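Local structure of GGDEF family protein (Vibrio cholerae, 5GZS) at residues Tyr78-Ser83 / Asp139-Leu144; Val225-Leu230 / Ser285-Ala290; Tyr6-Glu11 / Leu30-Val35. The protein probably makes the second messenger cyclic di-GMP as a diguanylate cyclase, its periplasmic portion carrying two solute-binding-type domains, one of which holds arginine. All blocks are in the same frame, centred on the assembly; numbering follows the deposited sequence.

Overall arrangement
The three contacts follow one another along the chain, contact 3 first and contact 2 last. Contacts 1 and 3 lie on the same side of the chain's centre and both reach the bound arginine: Glu11 of contact 3 and Ala140 and Asn142 of contact 1 belong to its pocket. Their centres are 22 Å apart, yet they touch where Asn142 ND2 probably donates a hydrogen bond to Glu11 O. Contact 2 lies in the second region related to family 3 solute-binding proteins, on the opposite side of the chain's centre, its centre 34 Å from that of contact 1 and 52 Å from that of contact 3; its nearest atoms stay about 24 Å from contact 1.

Contact 1: Tyr78-Ser83 / Asp139-Leu144; sequences YTYLYS and DAINQL. With ARG (arginine), chain B.
Tyr80 and Asp139 form an antiparallel hydrogen-bonded pair, with Tyr80 N 2.9 Å from Asp139 O and Asp139 N 3.0 Å from Tyr80 O, and the neighbouring pair, Thr79 with Ala140, is non-hydrogen-bonded. Beyond it the ladder frays: Ile141 N still donates to Tyr78 O, but the bond is weak and the chain is already turning toward helix 144-149. The Tyr82 hydroxyl reaches across this turn and donates to Ala140 O, 2.7 Å from OH. The hydroxyl approaches from above the carbonyl plane, while Gln143 N bonds to the same oxygen from the opposite face, so that one buried carbonyl is gripped twice and the turn is tied to the strand. Gln143 CB packs against the hydroxyl end of this tyrosine. One methyl of Leu144, CD1, meets two rings: it stands over the centre of the Tyr80 ring, 4.2 Å from the centroid and almost on the normal, a CH-pi contact, and touches Tyr82 CE1 at the ring rim. CD2 touches the hydroxyl end of Tyr80. CG of Leu144 is anti to its backbone N (chi1 -170°), which carries both methyls back toward strand 79-83. Ala140 CB, on the face shared with Thr79, lies 3.9 Å from CD of the bound arginine. In the three-stranded antiparallel sheet, strand 79-83 is central, with strand 153-156 along its other edge. Helix 189-218 lies against Tyr78, Ile141 and Leu144, its Gln200 and Gln203 bonding to the hydroxyls of Tyr78 and Tyr80, and Tyr103 of helix 103-110 packs on Asp139 and Ala140.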
loop_
_atom_site.group_PDB
_atom_site.type_symbol
_atom_site.label_atom_id
_atom_site.label_comp_id
_atom_site.label_asym_id
_atom_site.label_seq_id
_atom_site.Cartn_x
_atom_site.Cartn_y
_atom_site.Cartn_z
ATOM N N TYR A 78 1.580 -10.040 -22.882
ATOM C CA TYR A 78 0.834 -8.823 -22.569
ATOM C C TYR A 78 -0.608 -9.200 -22.195
ATOM O O TYR A 78 -1.275 -9.961 -22.913
ATOM C CB TYR A 78 0.866 -7.845 -23.739
ATOM C CG TYR A 78 2.148 -7.053 -23.860
ATOM C CD1 TYR A 78 3.277 -7.598 -24.458
ATOM C CD2 TYR A 78 2.225 -5.743 -23.397
ATOM C CE1 TYR A 78 4.437 -6.863 -24.572
ATOM C CE2 TYR A 78 3.369 -5.012 -23.507
ATOM C CZ TYR A 78 4.474 -5.564 -24.085
ATOM O OH TYR A 78 5.630 -4.810 -24.200
ATOM N N THR A 79 -1.065 -8.677 -21.061
ATOM C CA THR A 79 -2.328 -9.084 -20.478
ATOM C C THR A 79 -3.153 -7.868 -20.086
ATOM O O THR A 79 -2.659 -6.961 -19.412
ATOM C CB THR A 79 -2.111 -9.993 -19.251
ATOM O OG1 THR A 79 -1.500 -11.223 -19.676
ATOM C CG2 THR A 79 -3.449 -10.309 -18.551
ATOM N N TYR A 80 -4.411 -7.848 -20.526
ATOM C CA TYR A 80 -5.218 -6.632 -20.435
ATOM C C TYR A 80 -6.565 -6.865 -19.757
ATOM O O TYR A 80 -7.171 -7.959 -19.861
ATOM C CB TYR A 80 -5.457 -6.016 -21.839
ATOM C CG TYR A 80 -4.197 -5.745 -22.657
ATOM C CD1 TYR A 80 -3.634 -6.751 -23.453
ATOM C CD2 TYR A 80 -3.602 -4.490 -22.663
ATOM C CE1 TYR A 80 -2.510 -6.529 -24.200
ATOM C CE2 TYR A 80 -2.467 -4.241 -23.421
ATOM C CZ TYR A 80 -1.920 -5.280 -24.183
ATOM O OH TYR A 80 -0.792 -5.079 -24.929
ATOM N N LEU A 81 -7.014 -5.825 -19.049
ATOM C CA LEU A 81 -8.420 -5.686 -18.685
ATOM C C LEU A 81 -9.119 -4.975 -19.837
ATOM O O LEU A 81 -8.821 -3.804 -20.122
ATOM C CB LEU A 81 -8.599 -4.890 -17.382
ATOM C CG LEU A 81 -10.056 -4.558 -17.011
ATOM C CD1 LEU A 81 -10.903 -5.826 -16.750
ATOM C CD2 LEU A 81 -10.076 -3.637 -15.826
ATOM N N TYR A 82 -10.019 -5.673 -20.520
ATOM C CA TYR A 82 -10.829 -5.017 -21.539
ATOM C C TYR A 82 -12.140 -4.493 -20.936
ATOM O O TYR A 82 -12.858 -5.210 -20.231
ATOM C CB TYR A 82 -11.132 -5.970 -22.694
ATOM C CG TYR A 82 -9.911 -6.500 -23.381
ATOM C CD1 TYR A 82 -9.343 -5.819 -24.455
ATOM C CD2 TYR A 82 -9.323 -7.681 -22.957
ATOM C CE1 TYR A 82 -8.222 -6.303 -25.088
ATOM C CE2 TYR A 82 -8.210 -8.177 -23.574
ATOM C CZ TYR A 82 -7.651 -7.485 -24.633
ATOM O OH TYR A 82 -6.542 -8.005 -25.246
ATOM N N SER A 83 -12.469 -3.248 -21.223
ATOM C CA SER A 83 -13.652 -2.678 -20.601
ATOM C C SER A 83 -14.113 -1.434 -21.326
ATOM O O SER A 83 -13.321 -0.662 -21.874
ATOM C CB SER A 83 -13.396 -2.357 -19.115
ATOM O OG SER A 83 -12.411 -1.338 -18.929
ATOM N N ASP A 139 -7.949 -10.744 -20.577
ATOM C CA ASP A 139 -7.408 -11.646 -21.591
ATOM C C ASP A 139 -6.116 -11.138 -22.237
ATOM O O ASP A 139 -5.696 -9.988 -22.034
ATOM C CB ASP A 139 -8.456 -11.904 -22.669
ATOM C CG ASP A 139 -8.309 -13.280 -23.320
ATOM O OD1 ASP A 139 -7.324 -14.005 -23.030
ATOM O OD2 ASP A 139 -9.187 -13.628 -24.140
ATOM N N ALA A 140 -5.490 -12.007 -23.023
ATOM C CA ALA A 140 -4.164 -11.737 -23.591
ATOM C C ALA A 140 -4.195 -10.812 -24.800
ATOM O O ALA A 140 -5.255 -10.407 -25.266
ATOM C CB ALA A 140 -3.500 -13.025 -23.969
ATOM N N ILE A 141 -3.002 -10.513 -25.309
ATOM C CA ILE A 141 -2.803 -9.649 -26.474
ATOM C C ILE A 141 -3.567 -10.149 -27.699
ATOM O O ILE A 141 -3.942 -9.356 -28.557
ATOM C CB ILE A 141 -1.278 -9.509 -26.808
ATOM C CG1 ILE A 141 -1.028 -8.440 -27.877
ATOM C CG2 ILE A 141 -0.687 -10.834 -27.229
ATOM C CD1 ILE A 141 0.433 -8.131 -28.087
ATOM N N ASN A 142 -3.822 -11.456 -27.767
ATOM C CA ASN A 142 -4.660 -12.035 -28.833
ATOM C C ASN A 142 -5.969 -11.289 -29.078
ATOM O O ASN A 142 -6.468 -11.208 -30.208
ATOM C CB ASN A 142 -4.978 -13.483 -28.501
ATOM C CG ASN A 142 -3.729 -14.303 -28.260
ATOM O OD1 ASN A 142 -2.998 -14.077 -27.290
ATOM N ND2 ASN A 142 -3.472 -15.256 -29.145
ATOM N N GLN A 143 -6.522 -10.734 -28.013
ATOM C CA GLN A 143 -7.804 -10.067 -28.111
ATOM C C GLN A 143 -7.689 -8.573 -28.392
ATOM O O GLN A 143 -8.682 -7.935 -28.728
ATOM C CB GLN A 143 -8.598 -10.281 -26.831
ATOM C CG GLN A 143 -8.765 -11.735 -26.428
ATOM C CD GLN A 143 -9.486 -12.566 -27.479
ATOM O OE1 GLN A 143 -10.290 -12.043 -28.254
ATOM N NE2 GLN A 143 -9.223 -13.881 -27.489
ATOM N N LEU A 144 -6.483 -8.022 -28.286
ATOM C CA LEU A 144 -6.315 -6.575 -28.310
ATOM C C LEU A 144 -6.872 -5.906 -29.569
ATOM O O LEU A 144 -7.750 -5.027 -29.488
ATOM C CB LEU A 144 -4.837 -6.208 -28.152
ATOM C CG LEU A 144 -4.626 -4.709 -27.914
ATOM C CD1 LEU A 144 -5.391 -4.282 -26.674
ATOM C CD2 LEU A 144 -3.153 -4.375 -27.758
HETATM N N ARG B . -0.654 -17.663 -20.551
HETATM C CA ARG B . -1.920 -17.888 -19.869
HETATM C C ARG B . -2.221 -19.378 -19.763
HETATM O O ARG B . -2.962 -19.823 -18.889
HETATM C CB ARG B . -3.045 -17.173 -20.595
HETATM C CG ARG B . -3.305 -17.687 -21.998
HETATM C CD ARG B . -4.190 -16.691 -22.714
HETATM N NE ARG B . -4.574 -17.146 -24.032
HETATM C CZ ARG B . -3.762 -17.153 -25.080
HETATM N NH1 ARG B . -2.505 -16.738 -24.960
HETATM N NH2 ARG B . -4.210 -17.593 -26.244
HETATM O OXT ARG B . -1.727 -20.174 -20.553
#

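Contact 2: Val225-Leu230 / Ser285-Ala290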
loop_
_atom_site.group_PDB
_atom_site.type_symbol
_atom_site.label_atom_id
_atom_site.label_comp_id
_atom_site.label_asym_id
_atom_site.label_seq_id
_atom_site.Cartn_x
_atom_site.Cartn_y
_atom_site.Cartn_z
ATOM N N VAL A 225 -2.773 25.341 -30.857
ATOM C CA VAL A 225 -1.628 25.176 -29.961
ATOM C C VAL A 225 -2.029 25.364 -28.496
ATOM O O VAL A 225 -2.263 26.484 -28.047
ATOM C CB VAL A 225 -0.503 26.163 -30.308
ATOM C CG1 VAL A 225 0.666 25.999 -29.339
ATOM C CG2 VAL A 225 -0.052 25.965 -31.767
ATOM N N LEU A 226 -2.120 24.267 -27.757
ATOM C CA LEU A 226 -2.468 24.328 -26.346
ATOM C C LEU A 226 -1.408 25.042 -25.522
ATOM O O LEU A 226 -0.241 24.654 -25.555
ATOM C CB LEU A 226 -2.664 22.917 -25.801
ATOM C CG LEU A 226 -3.775 22.119 -26.484
ATOM C CD1 LEU A 226 -3.932 20.776 -25.789
ATOM C CD2 LEU A 226 -5.082 22.921 -26.456
ATOM N N ARG A 227 -1.803 26.060 -24.766
ATOM C CA ARG A 227 -0.856 26.740 -23.872
ATOM C C ARG A 227 -0.803 26.100 -22.478
ATOM O O ARG A 227 -1.820 25.929 -21.811
ATOM C CB ARG A 227 -1.198 28.226 -23.768
ATOM C CG ARG A 227 -1.244 28.879 -25.146
ATOM C CD ARG A 227 -1.530 30.382 -25.111
ATOM N NE ARG A 227 -0.336 31.185 -24.852
ATOM C CZ ARG A 227 -0.056 31.693 -23.664
ATOM N NH1 ARG A 227 -0.889 31.478 -22.654
ATOM N NH2 ARG A 227 1.048 32.403 -23.483
ATOM N N VAL A 228 0.431 25.726 -22.054
ATOM C CA VAL A 228 0.681 24.980 -20.830
ATOM C C VAL A 228 1.526 25.829 -19.872
ATOM O O VAL A 228 2.448 26.521 -20.301
ATOM C CB VAL A 228 1.492 23.707 -21.171
ATOM C CG1 VAL A 228 1.585 22.764 -19.985
ATOM C CG2 VAL A 228 0.870 22.986 -22.335
ATOM N N LYS A 229 1.219 25.793 -18.576
ATOM C CA LYS A 229 2.122 26.389 -17.584
ATOM C C LYS A 229 2.535 25.376 -16.542
ATOM O O LYS A 229 1.733 24.527 -16.140
ATOM C CB LYS A 229 1.522 27.618 -16.900
ATOM C CG LYS A 229 1.504 28.796 -17.799
ATOM C CD LYS A 229 1.590 30.104 -17.031
ATOM C CE LYS A 229 1.502 31.269 -18.023
ATOM N NZ LYS A 229 1.626 32.588 -17.392
ATOM N N LEU A 230 3.787 25.461 -16.104
ATOM C CA LEU A 230 4.249 24.584 -15.034
ATOM C C LEU A 230 4.477 25.370 -13.764
ATOM O O LEU A 230 5.142 26.406 -13.777
ATOM C CB LEU A 230 5.518 23.845 -15.433
ATOM C CG LEU A 230 5.343 22.817 -16.548
ATOM C CD1 LEU A 230 6.685 22.195 -16.902
ATOM C CD2 LEU A 230 4.322 21.752 -16.183
ATOM N N SER A 285 -6.479 32.128 -19.871
ATOM C CA SER A 285 -5.374 32.706 -20.658
ATOM C C SER A 285 -4.356 31.613 -21.023
ATOM O O SER A 285 -3.574 31.771 -21.955
ATOM C CB SER A 285 -4.701 33.878 -19.909
ATOM O OG SER A 285 -4.328 33.537 -18.572
ATOM N N ILE A 286 -4.397 30.506 -20.280
ATOM C CA ILE A 286 -3.705 29.264 -20.638
ATOM C C ILE A 286 -4.735 28.138 -20.615
ATOM O O ILE A 286 -5.812 28.309 -20.040
ATOM C CB ILE A 286 -2.566 28.940 -19.673
ATOM C CG1 ILE A 286 -3.148 28.574 -18.307
ATOM C CG2 ILE A 286 -1.632 30.138 -19.541
ATOM C CD1 ILE A 286 -2.141 28.034 -17.303
ATOM N N ASP A 287 -4.417 27.002 -21.239
ATOM C CA ASP A 287 -5.329 25.851 -21.285
ATOM C C ASP A 287 -5.001 24.761 -20.235
ATOM O O ASP A 287 -5.889 24.115 -19.697
ATOM C CB ASP A 287 -5.306 25.210 -22.667
ATOM C CG ASP A 287 -5.457 26.210 -23.780
ATOM O OD1 ASP A 287 -6.511 26.858 -23.880
ATOM O OD2 ASP A 287 -4.502 26.365 -24.567
ATOM N N ILE A 288 -3.724 24.553 -19.954
ATOM C CA ILE A 288 -3.314 23.439 -19.118
ATOM C C ILE A 288 -2.378 23.891 -18.020
ATOM O O ILE A 288 -1.502 24.717 -18.245
ATOM C CB ILE A 288 -2.619 22.372 -19.962
ATOM C CG1 ILE A 288 -3.642 21.626 -20.801
ATOM C CG2 ILE A 288 -1.777 21.415 -19.103
ATOM C CD1 ILE A 288 -2.996 20.806 -21.927
ATOM N N LEU A 289 -2.551 23.353 -16.829
ATOM C CA LEU A 289 -1.654 23.725 -15.747
ATOM C C LEU A 289 -1.328 22.485 -14.941
ATOM O O LEU A 289 -2.220 21.703 -14.590
ATOM C CB LEU A 289 -2.263 24.816 -14.854
ATOM C CG LEU A 289 -1.588 25.056 -13.498
ATOM C CD1 LEU A 289 -0.126 25.361 -13.668
ATOM C CD2 LEU A 289 -2.242 26.179 -12.701
ATOM N N ALA A 290 -0.042 22.295 -14.669
ATOM C CA ALA A 290 0.397 21.165 -13.870
ATOM C C ALA A 290 1.741 21.511 -13.269
ATOM O O ALA A 290 2.496 22.301 -13.830
ATOM C CB ALA A 290 0.481 19.893 -14.712
#
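Ser285 meets strand 226-230 through its carbonyl, which takes a weak bond from Arg227 NH1 (2.8 Å to Ser285 O), the arginine chain being bent at chi3 (83°) to bring the guanidinium back. Ile286 then lies across the stem of Lys229 at about a right angle: its CD1 rests on CB and CG of the lysine, 3.7 Å from CB, and its CG2 on CE, while the ammonium goes on to Gln271. Asp287 points its side chain at the strand. OD2 receives Arg227 N at 2.7 Å through its anti lone pair, and OD1 forms a salt bridge with Arg224. The amides of Asp287 and Ile288 converge on one acceptor, Arg227 O, and from there the parallel ladder runs regularly, with Lys229 N bonding to Ile288 O. Ile288 sets CG2 beside Val228 CG1 at 3.7 Å and CD1 near Leu226. Leu289 turns to the opposite face, that of Lys229, and packs on helix 277-282. Ala290 N bonds to Lys229 O, 3.2 Å away, and Ala290 pairs with Leu230. The two parallel strands are adjacent inner strands of a mixed sheet of order 2-1-3-5-4, the core topology of a type II periplasmic-binding-protein lobe.

Contact 3: Tyr6-Glu11 / Leu30-Val35. With ARG (arginine), chain B.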
loop_
_atom_site.group_PDB
_atom_site.type_symbol
_atom_site.label_atom_id
_atom_site.label_comp_id
_atom_site.label_asym_id
_atom_site.label_seq_id
_atom_site.Cartn_x
_atom_site.Cartn_y
_atom_site.Cartn_z
ATOM N N TYR A 6 4.904 -28.888 -39.342
ATOM C CA TYR A 6 4.610 -28.688 -37.925
ATOM C C TYR A 6 3.424 -27.762 -37.746
ATOM O O TYR A 6 3.443 -26.622 -38.217
ATOM C CB TYR A 6 5.822 -28.124 -37.184
ATOM C CG TYR A 6 7.032 -29.012 -37.256
ATOM C CD1 TYR A 6 7.243 -29.995 -36.307
ATOM C CD2 TYR A 6 7.963 -28.877 -38.285
ATOM C CE1 TYR A 6 8.356 -30.824 -36.371
ATOM C CE2 TYR A 6 9.077 -29.703 -38.360
ATOM C CZ TYR A 6 9.270 -30.669 -37.398
ATOM O OH TYR A 6 10.371 -31.492 -37.456
ATOM N N LYS A 7 2.392 -28.255 -37.064
ATOM C CA LYS A 7 1.184 -27.484 -36.843
ATOM C C LYS A 7 1.297 -26.690 -35.555
ATOM O O LYS A 7 1.377 -27.264 -34.467
ATOM C CB LYS A 7 -0.022 -28.404 -36.782
ATOM C CG LYS A 7 -0.137 -29.349 -37.945
ATOM C CD LYS A 7 -0.738 -28.709 -39.179
ATOM C CE LYS A 7 -0.991 -29.799 -40.227
ATOM N NZ LYS A 7 -1.762 -29.338 -41.412
ATOM N N VAL A 8 1.327 -25.369 -35.663
ATOM C CA VAL A 8 1.371 -24.562 -34.450
ATOM C C VAL A 8 0.076 -23.759 -34.299
ATOM O O VAL A 8 -0.444 -23.168 -35.257
ATOM C CB VAL A 8 2.617 -23.653 -34.420
ATOM C CG1 VAL A 8 3.534 -23.971 -35.606
ATOM C CG2 VAL A 8 2.244 -22.182 -34.358
ATOM N N ALA A 9 -0.454 -23.798 -33.078
ATOM C CA ALA A 9 -1.781 -23.288 -32.762
ATOM C C ALA A 9 -1.807 -21.784 -32.607
ATOM O O ALA A 9 -0.850 -21.196 -32.093
ATOM C CB ALA A 9 -2.298 -23.945 -31.479
ATOM N N THR A 10 -2.907 -21.172 -33.016
ATOM C CA THR A 10 -3.147 -19.764 -32.753
ATOM C C THR A 10 -4.583 -19.402 -32.389
ATOM O O THR A 10 -5.519 -19.946 -32.918
ATOM C CB THR A 10 -2.719 -18.872 -33.916
ATOM O OG1 THR A 10 -3.575 -19.073 -35.026
ATOM C CG2 THR A 10 -1.349 -19.190 -34.322
ATOM N N GLU A 11 -4.721 -18.435 -31.486
ATOM C CA GLU A 11 -6.027 -17.928 -31.081
ATOM C C GLU A 11 -6.134 -16.424 -31.338
ATOM O O GLU A 11 -5.393 -15.631 -30.757
ATOM C CB GLU A 11 -6.286 -18.231 -29.605
ATOM C CG GLU A 11 -7.757 -18.229 -29.221
ATOM C CD GLU A 11 -8.012 -17.537 -27.896
ATOM O OE1 GLU A 11 -9.137 -17.031 -27.695
ATOM O OE2 GLU A 11 -7.089 -17.498 -27.056
ATOM N N LEU A 30 12.253 -24.555 -41.174
ATOM C CA LEU A 30 11.132 -25.440 -40.827
ATOM C C LEU A 30 9.856 -25.025 -41.543
ATOM O O LEU A 30 9.585 -23.840 -41.697
ATOM C CB LEU A 30 10.873 -25.443 -39.315
ATOM C CG LEU A 30 12.062 -25.699 -38.392
ATOM C CD1 LEU A 30 11.690 -25.403 -36.958
ATOM C CD2 LEU A 30 12.532 -27.125 -38.524
ATOM N N GLU A 31 9.068 -26.012 -41.956
ATOM C CA GLU A 31 7.762 -25.770 -42.536
ATOM C C GLU A 31 6.773 -25.611 -41.430
ATOM O O GLU A 31 6.390 -26.584 -40.794
ATOM C CB GLU A 31 7.346 -26.911 -43.466
ATOM C CG GLU A 31 8.164 -26.957 -44.724
ATOM C CD GLU A 31 8.140 -25.630 -45.478
ATOM O OE1 GLU A 31 7.142 -24.884 -45.371
ATOM O OE2 GLU A 31 9.131 -25.328 -46.179
ATOM N N ILE A 32 6.370 -24.376 -41.185
ATOM C CA ILE A 32 5.383 -24.112 -40.163
ATOM C C ILE A 32 4.038 -24.008 -40.838
ATOM O O ILE A 32 3.943 -23.603 -41.994
ATOM C CB ILE A 32 5.713 -22.814 -39.363
ATOM C CG1 ILE A 32 6.898 -23.060 -38.423
ATOM C CG2 ILE A 32 4.524 -22.314 -38.573
ATOM C CD1 ILE A 32 6.961 -24.478 -37.844
ATOM N N GLU A 33 3.004 -24.428 -40.121
ATOM C CA GLU A 33 1.628 -24.233 -40.532
ATOM C C GLU A 33 0.776 -23.739 -39.370
ATOM O O GLU A 33 0.519 -24.492 -38.433
ATOM C CB GLU A 33 1.052 -25.536 -41.062
ATOM C CG GLU A 33 -0.420 -25.450 -41.371
ATOM C CD GLU A 33 -0.902 -26.629 -42.174
ATOM O OE1 GLU A 33 -0.075 -27.526 -42.472
ATOM O OE2 GLU A 33 -2.106 -26.658 -42.519
ATOM N N TYR A 34 0.315 -22.498 -39.429
ATOM C CA TYR A 34 -0.520 -22.002 -38.343
ATOM C C TYR A 34 -1.936 -22.571 -38.442
ATOM O O TYR A 34 -2.491 -22.739 -39.538
ATOM C CB TYR A 34 -0.539 -20.471 -38.316
ATOM C CG TYR A 34 0.829 -19.899 -38.065
ATOM C CD1 TYR A 34 1.398 -19.942 -36.813
ATOM C CD2 TYR A 34 1.573 -19.357 -39.102
ATOM C CE1 TYR A 34 2.657 -19.448 -36.588
ATOM C CE2 TYR A 34 2.828 -18.868 -38.894
ATOM C CZ TYR A 34 3.376 -18.906 -37.633
ATOM O OH TYR A 34 4.652 -18.398 -37.425
ATOM N N VAL A 35 -2.507 -22.880 -37.282
ATOM C CA VAL A 35 -3.881 -23.367 -37.196
ATOM C C VAL A 35 -4.716 -22.507 -36.242
ATOM O O VAL A 35 -4.455 -22.494 -35.037
ATOM C CB VAL A 35 -3.886 -24.844 -36.753
ATOM C CG1 VAL A 35 -5.291 -25.367 -36.575
ATOM C CG2 VAL A 35 -3.151 -25.677 -37.783
HETATM N N ARG B . -0.654 -17.663 -20.551
HETATM C CA ARG B . -1.920 -17.888 -19.869
HETATM C C ARG B . -2.221 -19.378 -19.763
HETATM O O ARG B . -2.962 -19.823 -18.889
HETATM C CB ARG B . -3.045 -17.173 -20.595
HETATM C CG ARG B . -3.305 -17.687 -21.998
HETATM C CD ARG B . -4.190 -16.691 -22.714
HETATM N NE ARG B . -4.574 -17.146 -24.032
HETATM C CZ ARG B . -3.762 -17.153 -25.080
HETATM N NH1 ARG B . -2.505 -16.738 -24.960
HETATM N NH2 ARG B . -4.210 -17.593 -26.244
HETATM O OXT ARG B . -1.727 -20.174 -20.553
#
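Val8, Ile32 and Tyr34 make up the dense side of this parallel pair of strands. Val8 packs between the other two, one methyl toward Ile32 and the other toward the CD1 side of the Tyr34 ring, which it approaches obliquely. One face of that ring is overlain toward its rim by Ile32 CG2, and Thr10 adds its CG2 methyl at the CD1 side. What makes this side dense is its cover: helix 15-28 lies against it, Thr17, Phe21 and Ala25 facing the strands, and Asp22 bonds to the Tyr34 hydroxyl. Farther along the same face Tyr6 CB touches Ile32 CD1, and the Tyr6 ring meets His175 edge-to-face.

On the other face Ala9 is buried under Ile43 of helix 40-49, but the end at Lys7 and Glu33 is looser. These two residues, both partly exposed, run side by side and end in a salt bridge, with Lys7 NZ 2.7 Å from Glu33 OE1. The lysine is bent at chi2 (-81°) beside a glutamate chain that is extended. Val35 CG2 comes only within 4.1 Å of Lys7 CD.

Between the two faces an unbroken backbone ladder holds the strands. Strand 6-10 is bonded to strand 32-36 at Tyr6, Val8 and Thr10, with Val8 N 3.0 Å from Glu33 O and Thr10 N 2.9 Å from Val35 O. Just past the last of these bonds Glu11 turns away from strand 32-36, and its OE2 accepts a hydrogen bond from NH2 of the bound arginine, 3.0 Å away. This is a beta-alpha-beta crossover, strand 6-10, helix 15-28 and strand 32-36, with the ligand-binding Glu11 following Thr10 of its first strand, as in periplasmic solute-binding proteins.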